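Local coordinates for DsbA family protein (Salmonella typhimurium, PDB 7JVE), which acts as a trimeric thioredoxin-like enzyme of the DsbA family, with both thiol oxidase and disulfide isomerase activities, at residues F89-C97 against I123-A134. Sequence-based numbering, arbitrary orientation.
Sequences FFDYQCSWC and IFSSRWPVSGLA. With EDO (1,2-ethanediol), chain H.
Asp91 OD2 accepts two nearly straight hydrogen bonds from 123-134, from opposite faces of its carboxylate plane. Ile123 N donates to Asp91 OD2 at 2.9 Å, on the anti side. Arg127 NH1 donates to Asp91 OD2 at 3.2 Å. This bond is also a salt bridge; it comes from well above the carboxylate plane. The site lies in the thioredoxin fold, where strand 84-90 runs through a turn into the redox-active CxxC pair Cys94 and Cys97. With CG anti to the backbone N (chi1 -179°), the Asp91 carboxylate reaches Ile123 N and Arg127. Asp91 OD1 accepts from Gln93 N at 2.8 Å in an Asx turn. One carboxylate thus ties the turn before the CxxC cysteines to the segment that leads into helix 128-145, and the paired donors would probably stabilise its negative charge.

The Arg127 guanidinium stands 78° from the carboxylate plane and is sandwiched, with Gln93 CB over one face and Phe124 CD2 over the other. Its NH2 forms a second salt bridge, to Glu164. Gln93 turns OE1 to Leu167 N, while its NE2 lies 3.7 Å from Val130 CG1. Nearer the cysteines, Ile123 CD1 packs 3.9 Å from Cys94 CB. Further along the helix, Ala134 CB touches Tyr92 CD2 at 3.7 Å. One water joins three side chains: it donates to Asp91 OD1, accepts from Gln93 NE2 and lies 2.9 Å from Ser131 OG.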
loop_
_atom_site.group_PDB
_atom_site.type_symbol
_atom_site.label_atom_id
_atom_site.label_comp_id
_atom_site.label_asym_id
_atom_site.label_seq_id
_atom_site.Cartn_x
_atom_site.Cartn_y
_atom_site.Cartn_z
ATOM N N PHE A 89 20.909 0.940 -13.311
ATOM C CA PHE A 89 19.838 0.401 -14.136
ATOM C C PHE A 89 18.616 1.313 -14.021
ATOM O O PHE A 89 18.082 1.520 -12.924
ATOM C CB PHE A 89 19.504 -1.020 -13.695
ATOM C CG PHE A 89 20.615 -2.000 -13.948
ATOM C CD1 PHE A 89 21.736 -2.020 -13.128
ATOM C CD2 PHE A 89 20.557 -2.868 -15.048
ATOM C CE1 PHE A 89 22.765 -2.934 -13.356
ATOM C CE2 PHE A 89 21.573 -3.777 -15.296
ATOM C CZ PHE A 89 22.693 -3.821 -14.447
ATOM N N PHE A 90 18.183 1.860 -15.150
ATOM C CA PHE A 90 17.106 2.828 -15.155
ATOM C C PHE A 90 16.375 2.740 -16.489
ATOM O O PHE A 90 16.930 2.298 -17.504
ATOM C CB PHE A 90 17.625 4.255 -14.941
ATOM C CG PHE A 90 18.475 4.734 -16.071
ATOM C CD1 PHE A 90 19.818 4.399 -16.134
ATOM C CD2 PHE A 90 17.914 5.448 -17.122
ATOM C CE1 PHE A 90 20.586 4.806 -17.205
ATOM C CE2 PHE A 90 18.682 5.866 -18.179
ATOM C CZ PHE A 90 20.016 5.547 -18.224
ATOM N N ASP A 91 15.110 3.149 -16.449
ATOM C CA ASP A 91 14.242 3.311 -17.606
ATOM C C ASP A 91 13.869 4.791 -17.660
ATOM O O ASP A 91 13.525 5.379 -16.626
ATOM C CB ASP A 91 13.008 2.400 -17.446
ATOM C CG ASP A 91 12.019 2.469 -18.613
ATOM O OD1 ASP A 91 11.976 3.472 -19.370
ATOM O OD2 ASP A 91 11.241 1.484 -18.737
ATOM N N TYR A 92 13.974 5.411 -18.840
ATOM C CA TYR A 92 13.621 6.823 -18.911
ATOM C C TYR A 92 12.160 7.082 -18.533
ATOM O O TYR A 92 11.833 8.195 -18.108
ATOM C CB TYR A 92 13.906 7.396 -20.298
ATOM C CG TYR A 92 15.371 7.666 -20.550
ATOM C CD1 TYR A 92 16.040 8.699 -19.878
ATOM C CD2 TYR A 92 16.093 6.893 -21.446
ATOM C CE1 TYR A 92 17.379 8.952 -20.102
ATOM C CE2 TYR A 92 17.448 7.136 -21.682
ATOM C CZ TYR A 92 18.085 8.163 -21.006
ATOM O OH TYR A 92 19.423 8.414 -21.245
ATOM N N GLN A 93 11.275 6.094 -18.661
ATOM C CA GLN A 93 9.876 6.290 -18.305
ATOM C C GLN A 93 9.552 5.837 -16.888
ATOM O O GLN A 93 8.393 5.894 -16.475
ATOM C CB GLN A 93 8.978 5.578 -19.307
ATOM C CG GLN A 93 9.028 6.247 -20.645
ATOM C CD GLN A 93 7.907 5.814 -21.533
ATOM O OE1 GLN A 93 6.811 6.391 -21.486
ATOM N NE2 GLN A 93 8.161 4.796 -22.365
ATOM N N CYS A 94 10.543 5.411 -16.132
ATOM C CA CYS A 94 10.363 5.191 -14.703
ATOM C C CYS A 94 10.204 6.533 -13.993
ATOM O O CYS A 94 11.146 7.335 -13.954
ATOM C CB CYS A 94 11.559 4.424 -14.161
ATOM S SG CYS A 94 11.464 4.188 -12.435
ATOM N N SER A 95 9.027 6.775 -13.408
ATOM C CA SER A 95 8.743 8.091 -12.839
ATOM C C SER A 95 9.617 8.402 -11.624
ATOM O O SER A 95 9.981 9.564 -11.417
ATOM C CB SER A 95 7.253 8.221 -12.474
ATOM O OG SER A 95 6.854 7.325 -11.451
ATOM N N TRP A 96 9.989 7.408 -10.815
ATOM C CA TRP A 96 10.848 7.764 -9.690
ATOM C C TRP A 96 12.337 7.785 -10.050
ATOM O O TRP A 96 13.104 8.503 -9.391
ATOM C CB TRP A 96 10.583 6.848 -8.490
ATOM C CG TRP A 96 11.124 5.452 -8.587
ATOM C CD1 TRP A 96 12.269 4.971 -8.004
ATOM C CD2 TRP A 96 10.512 4.344 -9.255
ATOM N NE1 TRP A 96 12.413 3.627 -8.292
ATOM C CE2 TRP A 96 11.350 3.219 -9.057
ATOM C CE3 TRP A 96 9.337 4.190 -10.003
ATOM C CZ2 TRP A 96 11.052 1.953 -9.586
ATOM C CZ3 TRP A 96 9.034 2.921 -10.533
ATOM C CH2 TRP A 96 9.892 1.822 -10.316
ATOM N N CYS A 97 12.757 7.062 -11.096
ATOM C CA CYS A 97 14.098 7.274 -11.649
ATOM C C CYS A 97 14.247 8.709 -12.113
ATOM O O CYS A 97 15.267 9.363 -11.873
ATOM C CB CYS A 97 14.348 6.354 -12.836
ATOM S SG CYS A 97 14.394 4.626 -12.434
ATOM N N ILE A 123 11.387 -1.359 -18.378
ATOM C CA ILE A 123 10.698 -2.056 -17.293
ATOM C C ILE A 123 9.607 -2.967 -17.844
ATOM O O ILE A 123 9.403 -4.077 -17.348
ATOM C CB ILE A 123 10.126 -1.044 -16.285
ATOM C CG1 ILE A 123 11.252 -0.350 -15.537
ATOM C CG2 ILE A 123 9.151 -1.726 -15.310
ATOM C CD1 ILE A 123 10.744 0.678 -14.566
ATOM N N PHE A 124 8.897 -2.524 -18.873
ATOM C CA PHE A 124 7.820 -3.311 -19.457
ATOM C C PHE A 124 8.063 -3.542 -20.946
ATOM O O PHE A 124 8.760 -2.778 -21.630
ATOM C CB PHE A 124 6.445 -2.640 -19.274
ATOM C CG PHE A 124 6.013 -2.498 -17.840
ATOM C CD1 PHE A 124 5.656 -3.616 -17.085
ATOM C CD2 PHE A 124 5.936 -1.244 -17.253
ATOM C CE1 PHE A 124 5.244 -3.483 -15.774
ATOM C CE2 PHE A 124 5.523 -1.103 -15.944
ATOM C CZ PHE A 124 5.176 -2.224 -15.202
ATOM N N SER A 125 7.446 -4.615 -21.437
ATOM C CA SER A 125 7.538 -4.982 -22.846
ATOM C C SER A 125 7.139 -3.828 -23.772
ATOM O O SER A 125 7.812 -3.569 -24.779
ATOM C CB SER A 125 6.656 -6.211 -23.088
ATOM O OG SER A 125 6.349 -6.326 -24.461
ATOM N N SER A 126 6.051 -3.116 -23.449
ATOM C CA SER A 126 5.601 -2.023 -24.309
ATOM C C SER A 126 6.597 -0.869 -24.353
ATOM O O SER A 126 6.479 0.008 -25.224
ATOM C CB SER A 126 4.235 -1.490 -23.849
ATOM O OG SER A 126 4.323 -1.001 -22.523
ATOM N N ARG A 127 7.572 -0.835 -23.446
ATOM C CA ARG A 127 8.532 0.255 -23.509
ATOM C C ARG A 127 9.687 -0.004 -24.469
ATOM O O ARG A 127 10.442 0.929 -24.760
ATOM C CB ARG A 127 9.059 0.572 -22.111
ATOM C CG ARG A 127 7.917 0.982 -21.197
ATOM C CD ARG A 127 8.393 1.588 -19.928
ATOM N NE ARG A 127 7.259 1.947 -19.093
ATOM C CZ ARG A 127 7.375 2.306 -17.831
ATOM N NH1 ARG A 127 8.580 2.359 -17.276
ATOM N NH2 ARG A 127 6.295 2.594 -17.129
ATOM N N TRP A 128 9.828 -1.214 -25.001
ATOM C CA TRP A 128 10.991 -1.518 -25.835
ATOM C C TRP A 128 11.184 -0.539 -26.982
ATOM O O TRP A 128 12.315 -0.070 -27.169
ATOM C CB TRP A 128 10.886 -2.958 -26.344
ATOM C CG TRP A 128 11.234 -3.926 -25.294
ATOM C CD1 TRP A 128 10.747 -3.963 -24.019
ATOM C CD2 TRP A 128 12.146 -5.011 -25.408
ATOM N NE1 TRP A 128 11.296 -5.010 -23.338
ATOM C CE2 TRP A 128 12.170 -5.666 -24.163
ATOM C CE3 TRP A 128 12.947 -5.498 -26.445
ATOM C CZ2 TRP A 128 12.966 -6.788 -23.917
ATOM C CZ3 TRP A 128 13.735 -6.626 -26.204
ATOM C CH2 TRP A 128 13.737 -7.252 -24.947
ATOM N N PRO A 129 10.161 -0.162 -27.759
ATOM C CA PRO A 129 10.421 0.804 -28.849
ATOM C C PRO A 129 10.970 2.145 -28.359
ATOM O O PRO A 129 11.950 2.654 -28.926
ATOM C CB PRO A 129 9.048 0.932 -29.539
ATOM C CG PRO A 129 8.281 -0.322 -29.147
ATOM C CD PRO A 129 8.761 -0.637 -27.749
ATOM N N VAL A 130 10.402 2.716 -27.296
ATOM C CA VAL A 130 10.883 4.001 -26.784
ATOM C C VAL A 130 12.235 3.848 -26.080
ATOM O O VAL A 130 13.163 4.633 -26.321
ATOM C CB VAL A 130 9.825 4.647 -25.866
ATOM C CG1 VAL A 130 10.395 5.835 -25.136
ATOM C CG2 VAL A 130 8.624 5.091 -26.706
ATOM N N SER A 131 12.376 2.851 -25.198
ATOM C CA SER A 131 13.669 2.651 -24.540
ATOM C C SER A 131 14.769 2.370 -25.559
ATOM O O SER A 131 15.871 2.924 -25.460
ATOM C CB SER A 131 13.601 1.516 -23.507
ATOM O OG SER A 131 12.793 1.882 -22.414
ATOM N N GLY A 132 14.486 1.515 -26.547
ATOM C CA GLY A 132 15.492 1.214 -27.552
ATOM C C GLY A 132 15.892 2.437 -28.352
ATOM O O GLY A 132 17.076 2.647 -28.629
ATOM N N LEU A 133 14.908 3.246 -28.756
ATOM C CA LEU A 133 15.204 4.475 -29.487
ATOM C C LEU A 133 16.037 5.427 -28.644
ATOM O O LEU A 133 16.961 6.067 -29.158
ATOM C CB LEU A 133 13.910 5.170 -29.932
ATOM C CG LEU A 133 14.148 6.521 -30.633
ATOM C CD1 LEU A 133 15.073 6.343 -31.846
ATOM C CD2 LEU A 133 12.851 7.263 -31.052
ATOM N N ALA A 134 15.702 5.568 -27.354
ATOM C CA ALA A 134 16.461 6.484 -26.513
ATOM C C ALA A 134 17.880 5.979 -26.311
ATOM O O ALA A 134 18.816 6.781 -26.234
ATOM C CB ALA A 134 15.765 6.693 -25.161
HETATM C C1 EDO H . 9.355 -7.827 -25.906
HETATM O O1 EDO H . 9.133 -7.636 -24.514
HETATM C C2 EDO H . 8.900 -6.564 -26.633
HETATM O O2 EDO H . 9.192 -6.689 -28.038
HETATM O O HOH W 1 10.697 3.771 -21.794
HETATM O O HOH W 2 20.138 7.506 -23.799
HETATM O O HOH W 3 14.778 3.053 -20.926
#